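Local structure of glutathione S-transferase (Natrialba magadii ATCC 43099, 6GZF) at residues H57-Y62 / W97-E102; V88-A93 / M290-E295; V72-K77 / I83-V88; E119-A124 / C130-P135. The protein probably acts as a Xi-class glutathione transferase of the glutathionyl-hydroquinone reductase type in a haloalkaliphilic archaeon. All blocks are in the same frame, centred on the assembly; numbering follows the deposited sequence. Where two conformers were deposited one is given.

Interaction 1: H57-Y62 / W97-E102; sequences HLYVSY and WQFTPE
Ser61, Tyr59 and Phe99 lose the most surface in this contact, which falls into two separate patches. In the first, Tyr59 meets Phe99 through ring rims. Phe99 CZ lies 3.7 Å from Tyr59 CD1, which sits at the edge of the phenylalanine ring near its plane. The centroids of the Tyr59 and Phe99 rings are 6.0 Å apart with planes at 78°, yet neither ring lies over the face of the other, so the pair is rim-to-rim packing and not a T-shaped stack. His57 of the same strand places CD2 3.4 Å above one face of the Tyr59 ring, toward its rim, and Tyr59 OH is hydrogen-bonded to Asp109 in a loop.

The second patch is Ser61 on Trp97. Ser61 CB stands 4.1 Å from the centroid of the six-membered ring of Trp97, an off-centre CH-pi contact 30° from the ring normal. With chi1 at 169°, Ser61 OG points opposite the backbone N and comes 3.6 Å from Trp97 CZ3; it is also hydrogen-bonded to Ala63 N. Trp97 is predicted to bind glutathione, and Ala63 adjoins Cys64, the predicted nucleophile, so this patch borders the probable active site. Strand 56-60 runs inside the mixed sheet next to strand 84-87, and from helix 117-124 Leu120 touches both Tyr59 and Phe99 while Leu117 packs on Trp97 and Phe99.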
# COMPACT_ATOMS: atom_id res chain seq x y z
N HIS A 57 13.28 2.89 34.96
CA HIS A 57 13.87 3.00 33.63
C HIS A 57 12.88 2.54 32.56
O HIS A 57 12.10 1.61 32.79
CB HIS A 57 15.16 2.19 33.55
CG HIS A 57 15.95 2.42 32.29
ND1 HIS A 57 16.59 3.61 32.03
CD2 HIS A 57 16.20 1.61 31.24
CE1 HIS A 57 17.20 3.52 30.86
NE2 HIS A 57 16.98 2.32 30.36
N LEU A 58 12.92 3.18 31.40
CA LEU A 58 11.96 2.90 30.33
C LEU A 58 12.63 2.38 29.07
O LEU A 58 13.61 2.95 28.59
CB LEU A 58 11.15 4.16 30.01
CG LEU A 58 10.16 4.09 28.85
CD1 LEU A 58 9.05 3.08 29.14
CD2 LEU A 58 9.57 5.46 28.56
N TYR A 59 12.10 1.28 28.53
CA TYR A 59 12.61 0.72 27.28
C TYR A 59 11.60 0.93 26.15
O TYR A 59 10.46 0.50 26.25
CB TYR A 59 12.90 -0.77 27.43
CG TYR A 59 14.04 -1.08 28.38
CD1 TYR A 59 15.35 -1.08 27.94
CD2 TYR A 59 13.79 -1.37 29.71
CE1 TYR A 59 16.39 -1.36 28.80
CE2 TYR A 59 14.82 -1.66 30.58
CZ TYR A 59 16.12 -1.65 30.12
OH TYR A 59 17.15 -1.93 30.98
N VAL A 60 12.03 1.59 25.08
CA VAL A 60 11.14 1.87 23.96
C VAL A 60 11.79 1.66 22.60
O VAL A 60 13.01 1.65 22.47
CB VAL A 60 10.60 3.32 24.00
CG1 VAL A 60 9.76 3.57 25.24
CG2 VAL A 60 11.76 4.31 23.91
N SER A 61 10.94 1.48 21.60
CA SER A 61 11.33 1.64 20.21
C SER A 61 10.59 2.86 19.67
O SER A 61 9.44 3.09 20.02
CB SER A 61 10.98 0.39 19.39
OG SER A 61 11.14 0.63 18.00
N TYR A 62 11.26 3.65 18.84
CA TYR A 62 10.62 4.83 18.27
C TYR A 62 9.57 4.44 17.24
O TYR A 62 8.72 5.25 16.88
CB TYR A 62 11.66 5.76 17.63
CG TYR A 62 12.35 6.69 18.60
CD1 TYR A 62 11.63 7.63 19.32
CD2 TYR A 62 13.73 6.63 18.78
CE1 TYR A 62 12.26 8.49 20.20
CE2 TYR A 62 14.36 7.49 19.67
CZ TYR A 62 13.62 8.41 20.37
OH TYR A 62 14.25 9.27 21.25
N TRP A 97 13.75 -7.76 19.78
CA TRP A 97 14.27 -6.42 20.04
C TRP A 97 15.72 -6.48 20.50
O TRP A 97 16.04 -7.16 21.47
CB TRP A 97 13.42 -5.70 21.09
CG TRP A 97 12.04 -5.33 20.65
CD1 TRP A 97 10.86 -5.76 21.19
CD2 TRP A 97 11.68 -4.43 19.59
NE1 TRP A 97 9.80 -5.20 20.54
CE2 TRP A 97 10.27 -4.37 19.55
CE3 TRP A 97 12.41 -3.67 18.67
CZ2 TRP A 97 9.58 -3.59 18.62
CZ3 TRP A 97 11.72 -2.89 17.76
CH2 TRP A 97 10.32 -2.86 17.74
N GLN A 98 16.60 -5.76 19.80
CA GLN A 98 18.02 -5.76 20.13
C GLN A 98 18.54 -4.36 20.39
O GLN A 98 17.91 -3.37 20.01
CB GLN A 98 18.83 -6.43 19.02
CG GLN A 98 18.87 -5.64 17.72
CD GLN A 98 19.67 -6.35 16.64
OE1 GLN A 98 20.14 -7.47 16.84
NE2 GLN A 98 19.82 -5.69 15.50
N PHE A 99 19.71 -4.28 21.03
CA PHE A 99 20.34 -3.00 21.31
C PHE A 99 21.52 -2.75 20.37
O PHE A 99 22.45 -3.55 20.30
CB PHE A 99 20.80 -2.93 22.76
CG PHE A 99 19.68 -2.92 23.76
CD1 PHE A 99 19.13 -4.10 24.22
CD2 PHE A 99 19.16 -1.72 24.22
CE1 PHE A 99 18.09 -4.09 25.13
CE2 PHE A 99 18.13 -1.70 25.13
CZ PHE A 99 17.59 -2.88 25.59
N THR A 100 21.45 -1.65 19.63
CA THR A 100 22.51 -1.28 18.69
C THR A 100 22.86 0.20 18.88
O THR A 100 22.38 1.05 18.13
CB THR A 100 22.08 -1.54 17.24
OG1 THR A 100 21.47 -2.83 17.14
CG2 THR A 100 23.28 -1.48 16.31
N PRO A 101 23.71 0.49 19.87
CA PRO A 101 23.99 1.87 20.31
C PRO A 101 24.64 2.75 19.24
O PRO A 101 24.40 3.96 19.24
CB PRO A 101 24.96 1.66 21.49
CG PRO A 101 25.59 0.33 21.23
CD PRO A 101 24.51 -0.50 20.61
N GLU A 102 25.43 2.16 18.35
CA GLU A 102 26.10 2.93 17.31
C GLU A 102 25.11 3.46 16.28
O GLU A 102 25.36 4.47 15.62
CB GLU A 102 27.18 2.09 16.63
CG GLU A 102 26.66 0.86 15.90
CD GLU A 102 26.77 -0.40 16.73
OE1 GLU A 102 26.72 -0.30 17.97
OE2 GLU A 102 26.91 -1.49 16.13

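Interaction 2: V88-A93 / M290-E295; sequences VDPYRA and MDHITE
Pro90 packs on His292 across the interface between the two domains of the glutathione transferase fold, joining the loop after strand 84-87 of the thioredoxin-like domain to helix 290-299 of the helical domain. The imidazole can be followed outward. His292 CB approaches Pro90 CB at 4.1 Å, and His292 CG keeps a similar distance from Pro90 CG. Next comes His292 ND1, 3.4 Å from Pro90 CG and nearly as close to Pro90 CD, while His292 CE1 runs along the same two carbons a little farther off. At the far end, His292 NE2 has a weak hydrogen bond with Glu104 O. The pyrrolidine meets the imidazole obliquely. ND1 has a polar partner as well: a water 2.7 Å from His292 ND1 donates to Val88 O at 3.0 Å, so a solvent molecule bridges helix and loop beside the apolar contact. The His292 ring also meets the Tyr62 ring edge to face.

One helical turn on, Glu295 reaches the same loop with an extended chain, CG anti to the backbone N (chi1 -176°). Its OE1 is 4.0 Å from Pro90 CG, and its OE2 is 4.0 Å from Tyr91 CB. Lys103 forms salt bridges with both Glu295 OE2 and Asp89 OD1, which would offset the like charges. The loop itself is shaped by an Asx turn around Pro90: Tyr91 N donates to Asp89 OD1 at 2.9 Å, meeting that oxygen from above the carboxylate plane.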
# COMPACT_ATOMS: atom_id res chain seq x y z
N VAL A 88 15.74 0.86 21.69
CA VAL A 88 16.18 -0.36 21.02
C VAL A 88 16.27 -0.17 19.51
O VAL A 88 15.73 0.78 18.95
CB VAL A 88 15.23 -1.53 21.32
CG1 VAL A 88 15.13 -1.75 22.83
CG2 VAL A 88 13.86 -1.27 20.74
N ASP A 89 16.97 -1.10 18.86
CA ASP A 89 17.14 -1.09 17.41
C ASP A 89 15.78 -1.24 16.71
O ASP A 89 15.05 -2.20 16.97
CB ASP A 89 18.09 -2.22 16.99
CG ASP A 89 18.59 -2.09 15.56
OD1 ASP A 89 17.97 -1.37 14.75
OD2 ASP A 89 19.61 -2.73 15.24
N PRO A 90 15.44 -0.29 15.83
CA PRO A 90 14.21 -0.37 15.03
C PRO A 90 14.16 -1.62 14.16
O PRO A 90 13.08 -2.11 13.86
CB PRO A 90 14.25 0.90 14.18
CG PRO A 90 15.68 1.35 14.22
CD PRO A 90 16.16 0.97 15.58
N TYR A 91 15.33 -2.12 13.75
CA TYR A 91 15.39 -3.38 13.02
C TYR A 91 15.55 -4.54 14.00
O TYR A 91 16.34 -4.46 14.94
CB TYR A 91 16.54 -3.38 12.01
CG TYR A 91 16.67 -4.69 11.25
CD1 TYR A 91 15.95 -4.92 10.09
CD2 TYR A 91 17.51 -5.70 11.71
CE1 TYR A 91 16.06 -6.11 9.40
CE2 TYR A 91 17.63 -6.89 11.02
CZ TYR A 91 16.90 -7.09 9.87
OH TYR A 91 17.02 -8.28 9.19
N ARG A 92 14.81 -5.61 13.76
CA ARG A 92 14.91 -6.80 14.59
C ARG A 92 14.68 -8.07 13.77
O ARG A 92 14.04 -8.03 12.72
CB ARG A 92 13.90 -6.74 15.74
CG ARG A 92 12.45 -6.70 15.29
CD ARG A 92 11.53 -7.18 16.39
NE ARG A 92 10.13 -6.85 16.13
CZ ARG A 92 9.17 -6.97 17.04
NH1 ARG A 92 9.45 -7.40 18.26
NH2 ARG A 92 7.92 -6.65 16.72
N ALA A 93 15.22 -9.18 14.25
CA ALA A 93 15.09 -10.45 13.55
C ALA A 93 14.91 -11.61 14.52
O ALA A 93 14.05 -11.57 15.41
CB ALA A 93 16.29 -10.69 12.65
N MET A 290 10.37 9.21 12.38
CA MET A 290 9.80 8.56 11.20
C MET A 290 10.79 7.60 10.55
O MET A 290 10.39 6.57 10.01
CB MET A 290 9.36 9.61 10.18
CG MET A 290 8.44 9.08 9.11
SD MET A 290 6.87 8.50 9.79
CE MET A 290 6.10 10.05 10.22
N ASP A 291 12.07 7.93 10.62
CA ASP A 291 13.12 7.07 10.07
C ASP A 291 13.10 5.71 10.75
O ASP A 291 13.31 4.68 10.10
CB ASP A 291 14.49 7.73 10.22
CG ASP A 291 15.57 7.01 9.44
OD1 ASP A 291 15.28 6.56 8.30
OD2 ASP A 291 16.70 6.90 9.95
N HIS A 292 12.86 5.71 12.05
CA HIS A 292 12.71 4.47 12.81
C HIS A 292 11.44 3.73 12.41
O HIS A 292 11.42 2.51 12.30
CB HIS A 292 12.71 4.75 14.31
CG HIS A 292 14.06 5.03 14.89
ND1 HIS A 292 14.67 4.18 15.79
CD2 HIS A 292 14.92 6.06 14.69
CE1 HIS A 292 15.85 4.68 16.12
NE2 HIS A 292 16.02 5.82 15.47
N ILE A 293 10.37 4.50 12.21
CA ILE A 293 9.06 3.93 11.90
C ILE A 293 9.05 3.22 10.55
O ILE A 293 8.63 2.07 10.44
CB ILE A 293 7.97 5.02 11.91
CG1 ILE A 293 7.77 5.56 13.32
CG2 ILE A 293 6.66 4.46 11.37
CD1 ILE A 293 6.81 6.73 13.40
N THR A 294 9.52 3.92 9.51
CA THR A 294 9.52 3.37 8.16
C THR A 294 10.48 2.19 8.02
O THR A 294 10.20 1.23 7.30
CB THR A 294 9.88 4.44 7.12
OG1 THR A 294 11.13 5.04 7.46
CG2 THR A 294 8.80 5.51 7.05
N GLU A 295 11.62 2.27 8.71
CA GLU A 295 12.62 1.21 8.62
C GLU A 295 12.12 -0.08 9.26
O GLU A 295 12.35 -1.17 8.74
CB GLU A 295 13.93 1.64 9.29
CG GLU A 295 15.04 0.61 9.16
CD GLU A 295 16.29 0.98 9.94
OE1 GLU A 295 16.39 2.14 10.38
OE2 GLU A 295 17.16 0.10 10.12
O HOH W 1 13.73 2.74 17.89

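Interaction 3: V72-K77 / I83-V88; sequences VTRTLK and ISVSVV
Arg74 carries nearly all of this contact, spanning from helix 65-77 to Ile83, just before strand 84-87, and Val85 within it. The two segments belong to the beta-alpha-beta unit formed by strand 56-60, helix 65-77 and strand 84-87, and Arg74 ties the end of the crossover helix to the strand that follows it. Its CG is anti to the backbone N (chi1 -167°) and the chain runs out extended until it bends at chi3 (76°), which swings the guanidinium over the strand.

The close packing lies there. Val85 CG1 sits over one face of the guanidinium, 3.6 Å from Arg74 CZ and 3.4 Å from Arg74 NH2. At the edge of the same group, near its plane, Arg74 NH1 donates to Ile83 O; the modelled bond is too short for its length to be trusted. Nearer the helix, Arg74 CD lies 4.4 Å from Ile83 CB, a looser apolar approach.

The looser part is at Ser84, which is exposed, its CB directed away from the helix and its hydroxyl hydrogen-bonded to His57. Farther inward, Val85 touches Val60 and Ile83 touches Phe157 of helix 150-159. Across the two segments the cationic group thus meets a carbonyl dipole and a methyl group, not a carboxylate: the carbonyl dipole would be expected to favour the positive charge, while the Val85 methyl covers a face of the group.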
# COMPACT_ATOMS: atom_id res chain seq x y z
N VAL A 72 5.37 10.11 24.55
CA VAL A 72 4.60 11.35 24.43
C VAL A 72 4.18 11.85 25.81
O VAL A 72 4.24 13.04 26.09
CB VAL A 72 3.36 11.16 23.53
CG1 VAL A 72 2.47 12.39 23.58
CG2 VAL A 72 3.78 10.85 22.10
N THR A 73 3.77 10.92 26.67
CA THR A 73 3.36 11.27 28.03
C THR A 73 4.54 11.76 28.85
O THR A 73 4.44 12.77 29.54
CB THR A 73 2.72 10.07 28.74
OG1 THR A 73 1.60 9.59 27.98
CG2 THR A 73 2.24 10.46 30.13
N ARG A 74 5.66 11.05 28.76
CA ARG A 74 6.87 11.40 29.50
C ARG A 74 7.34 12.81 29.14
O ARG A 74 7.80 13.56 30.01
CB ARG A 74 7.99 10.40 29.22
CG ARG A 74 9.17 10.50 30.17
CD ARG A 74 10.31 9.58 29.76
NE ARG A 74 11.06 10.11 28.63
CZ ARG A 74 12.38 10.25 28.61
NH1 ARG A 74 13.10 9.90 29.66
NH2 ARG A 74 12.98 10.74 27.53
N THR A 75 7.22 13.17 27.87
CA THR A 75 7.63 14.48 27.40
C THR A 75 6.65 15.56 27.86
O THR A 75 7.06 16.64 28.30
CB THR A 75 7.75 14.52 25.87
OG1 THR A 75 8.53 13.40 25.42
CG2 THR A 75 8.40 15.81 25.41
N LEU A 76 5.36 15.27 27.74
CA LEU A 76 4.32 16.21 28.14
C LEU A 76 4.38 16.51 29.64
O LEU A 76 4.17 17.64 30.06
CB LEU A 76 2.94 15.67 27.77
CG LEU A 76 2.53 15.79 26.30
CD1 LEU A 76 1.14 15.21 26.09
CD2 LEU A 76 2.59 17.23 25.84
N LYS A 77 4.68 15.48 30.42
CA LYS A 77 4.74 15.62 31.87
C LYS A 77 6.04 16.27 32.33
O LYS A 77 6.09 16.88 33.40
CB LYS A 77 4.59 14.25 32.54
CG LYS A 77 3.55 14.22 33.64
CD LYS A 77 2.19 14.58 33.10
CE LYS A 77 1.13 14.44 34.17
NZ LYS A 77 1.33 15.39 35.30
N ILE A 83 12.64 9.95 34.79
CA ILE A 83 12.60 8.60 34.24
C ILE A 83 13.50 8.46 33.02
O ILE A 83 13.23 9.04 31.97
CB ILE A 83 11.16 8.19 33.89
CG1 ILE A 83 10.25 8.36 35.10
CG2 ILE A 83 11.13 6.75 33.39
CD1 ILE A 83 8.78 8.21 34.81
N SER A 84 14.57 7.68 33.17
CA SER A 84 15.52 7.46 32.09
C SER A 84 14.95 6.53 31.02
O SER A 84 13.98 5.82 31.26
CB SER A 84 16.82 6.88 32.65
OG SER A 84 16.60 5.65 33.30
N VAL A 85 15.57 6.53 29.84
CA VAL A 85 15.04 5.77 28.72
C VAL A 85 16.14 5.19 27.82
O VAL A 85 17.15 5.84 27.56
CB VAL A 85 14.08 6.65 27.87
CG1 VAL A 85 14.80 7.88 27.33
CG2 VAL A 85 13.47 5.84 26.73
N SER A 86 15.93 3.96 27.38
CA SER A 86 16.80 3.33 26.39
C SER A 86 16.02 3.05 25.11
O SER A 86 14.85 2.66 25.16
CB SER A 86 17.40 2.03 26.94
OG SER A 86 18.31 2.29 27.99
N VAL A 87 16.66 3.27 23.97
CA VAL A 87 16.00 3.06 22.68
C VAL A 87 16.59 1.86 21.95
O VAL A 87 17.77 1.84 21.62
CB VAL A 87 16.11 4.30 21.78
CG1 VAL A 87 15.39 4.06 20.47
CG2 VAL A 87 15.54 5.52 22.49
N VAL A 88 15.74 0.86 21.69
CA VAL A 88 16.18 -0.36 21.02
C VAL A 88 16.27 -0.17 19.51
O VAL A 88 15.73 0.78 18.95
CB VAL A 88 15.23 -1.53 21.32
CG1 VAL A 88 15.13 -1.75 22.83
CG2 VAL A 88 13.86 -1.27 20.74

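Interaction 4: E119-A124 / C130-P135; sequences ELYVRA and CRVTVP
This is a buried contact of one aromatic side chain with a backbone run: Tyr121 of helix 117-124 lies against residues 130-133, in the segment leading to the cis-proline Pro135 of the thioredoxin-like domain. A cis-proline at this place is a hallmark of the thioredoxin fold, and Arg131 to Val134 are predicted to bind glutathione, so the helix probably backs the wall of that site. Three kinds of evidence place the ring. Val132 CA stands over one face, 4.3 Å from the Tyr121 centroid and 23° off the ring normal, a CH-pi contact, and Val132 CG1 adds a 3.6 Å approach to Tyr121 CE1. Cys130 SG comes obliquely to the ring, 4.7 Å from the Tyr121 centroid and 3.7 Å from Tyr121 CD2, a sulfur-aromatic contact. Arg131, whose CB points away from the helix, forms a salt bridge with Glu31 through its guanidinium, and Arg131 O lies 3.8 Å from Tyr121 CE2, oblique to the ring. Leu11, Val136 and Ile145 also touch the Tyr121 side chain. At the phenol end, Tyr121 OH donates to Thr133 O at 2.7 Å, with a C=O...donor angle of 130° and the donor tilted 21° from the carbonyl plane.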
# COMPACT_ATOMS: atom_id res chain seq x y z
N GLU A 119 16.80 -10.85 27.14
CA GLU A 119 17.65 -11.09 28.30
C GLU A 119 17.08 -10.41 29.54
O GLU A 119 17.17 -10.93 30.65
CB GLU A 119 19.07 -10.61 28.03
CG GLU A 119 19.78 -11.33 26.90
CD GLU A 119 21.15 -10.74 26.61
OE1 GLU A 119 22.02 -10.77 27.50
OE2 GLU A 119 21.35 -10.25 25.48
N LEU A 120 16.50 -9.23 29.34
CA LEU A 120 15.93 -8.45 30.43
C LEU A 120 14.70 -9.14 31.03
O LEU A 120 14.52 -9.15 32.25
CB LEU A 120 15.56 -7.05 29.95
CG LEU A 120 16.74 -6.09 29.80
CD1 LEU A 120 16.36 -4.90 28.93
CD2 LEU A 120 17.22 -5.62 31.17
N TYR A 121 13.86 -9.70 30.16
CA TYR A 121 12.70 -10.47 30.60
C TYR A 121 13.12 -11.67 31.45
O TYR A 121 12.59 -11.89 32.54
CB TYR A 121 11.88 -10.95 29.40
CG TYR A 121 10.97 -9.90 28.79
CD1 TYR A 121 11.49 -8.88 28.01
CD2 TYR A 121 9.60 -9.95 28.99
CE1 TYR A 121 10.65 -7.92 27.45
CE2 TYR A 121 8.76 -9.00 28.43
CZ TYR A 121 9.29 -7.99 27.66
OH TYR A 121 8.46 -7.05 27.11
N VAL A 122 14.08 -12.43 30.93
CA VAL A 122 14.57 -13.64 31.60
C VAL A 122 15.12 -13.33 32.99
O VAL A 122 14.90 -14.09 33.93
CB VAL A 122 15.66 -14.34 30.75
CG1 VAL A 122 16.31 -15.47 31.53
CG2 VAL A 122 15.06 -14.86 29.45
N ARG A 123 15.82 -12.21 33.12
CA ARG A 123 16.34 -11.79 34.42
C ARG A 123 15.19 -11.49 35.38
O ARG A 123 15.27 -11.79 36.57
CB ARG A 123 17.25 -10.57 34.28
CG ARG A 123 17.81 -10.09 35.61
CD ARG A 123 18.64 -8.83 35.45
NE ARG A 123 20.07 -9.09 35.45
CZ ARG A 123 20.79 -9.37 34.36
NH1 ARG A 123 20.20 -9.42 33.17
NH2 ARG A 123 22.09 -9.60 34.46
N ALA A 124 14.13 -10.89 34.86
CA ALA A 124 12.98 -10.51 35.67
C ALA A 124 12.09 -11.70 35.99
O ALA A 124 11.50 -11.78 37.06
CB ALA A 124 12.18 -9.42 34.98
N CYS A 130 6.05 -15.55 27.28
CA CYS A 130 5.46 -14.31 26.80
C CYS A 130 6.06 -13.85 25.47
O CYS A 130 6.89 -14.54 24.88
CB CYS A 130 5.63 -13.20 27.83
SG CYS A 130 7.36 -12.73 28.10
N ARG A 131 5.61 -12.68 25.03
CA ARG A 131 6.21 -12.01 23.88
C ARG A 131 7.18 -10.94 24.38
O ARG A 131 6.87 -10.21 25.33
CB ARG A 131 5.14 -11.38 22.99
CG ARG A 131 4.12 -12.36 22.43
CD ARG A 131 4.56 -12.93 21.09
NE ARG A 131 3.47 -13.61 20.40
CZ ARG A 131 3.61 -14.34 19.30
NH1 ARG A 131 4.81 -14.49 18.75
NH2 ARG A 131 2.55 -14.93 18.75
N VAL A 132 8.34 -10.85 23.76
CA VAL A 132 9.31 -9.81 24.11
C VAL A 132 8.98 -8.54 23.33
O VAL A 132 9.33 -8.41 22.16
CB VAL A 132 10.75 -10.24 23.81
CG1 VAL A 132 11.73 -9.15 24.22
CG2 VAL A 132 11.07 -11.54 24.54
N THR A 133 8.30 -7.60 23.99
CA THR A 133 7.80 -6.39 23.34
C THR A 133 8.17 -5.12 24.10
O THR A 133 8.68 -5.17 25.21
CB THR A 133 6.26 -6.43 23.19
OG1 THR A 133 5.66 -6.51 24.48
CG2 THR A 133 5.83 -7.62 22.35
N VAL A 134 7.86 -3.98 23.49
CA VAL A 134 8.02 -2.67 24.10
C VAL A 134 6.64 -2.04 24.23
O VAL A 134 5.74 -2.35 23.43
CB VAL A 134 8.96 -1.77 23.28
CG1 VAL A 134 10.40 -2.25 23.40
CG2 VAL A 134 8.53 -1.72 21.82
N PRO A 135 6.45 -1.14 25.21
CA PRO A 135 7.42 -0.64 26.19
C PRO A 135 7.59 -1.54 27.41
O PRO A 135 6.78 -2.43 27.64
CB PRO A 135 6.81 0.70 26.60
CG PRO A 135 5.34 0.45 26.54
CD PRO A 135 5.13 -0.50 25.37

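Overall arrangement
From the N terminus, strand 56-60 opens interaction 1, which closes on the loop at 97-102. Inside that loop, interaction 3 joins helix 65-77 to strand 84-87, the neighbour of strand 56-60 in the sheet. Interaction 2 starts at Val88, which it shares with interaction 3, and ends only on helix 290-299; it therefore crosses interaction 1, and the two meet where Asp89 contacts Gln98 and Thr100. Interaction 4 follows interaction 1 in series and is nested within the long loop of interaction 2. It reaches interaction 1 through Trp97 against Val132 and Thr133. Interactions 1, 3 and 4 lie within the thioredoxin-like domain; interaction 2 joins it to the helical domain.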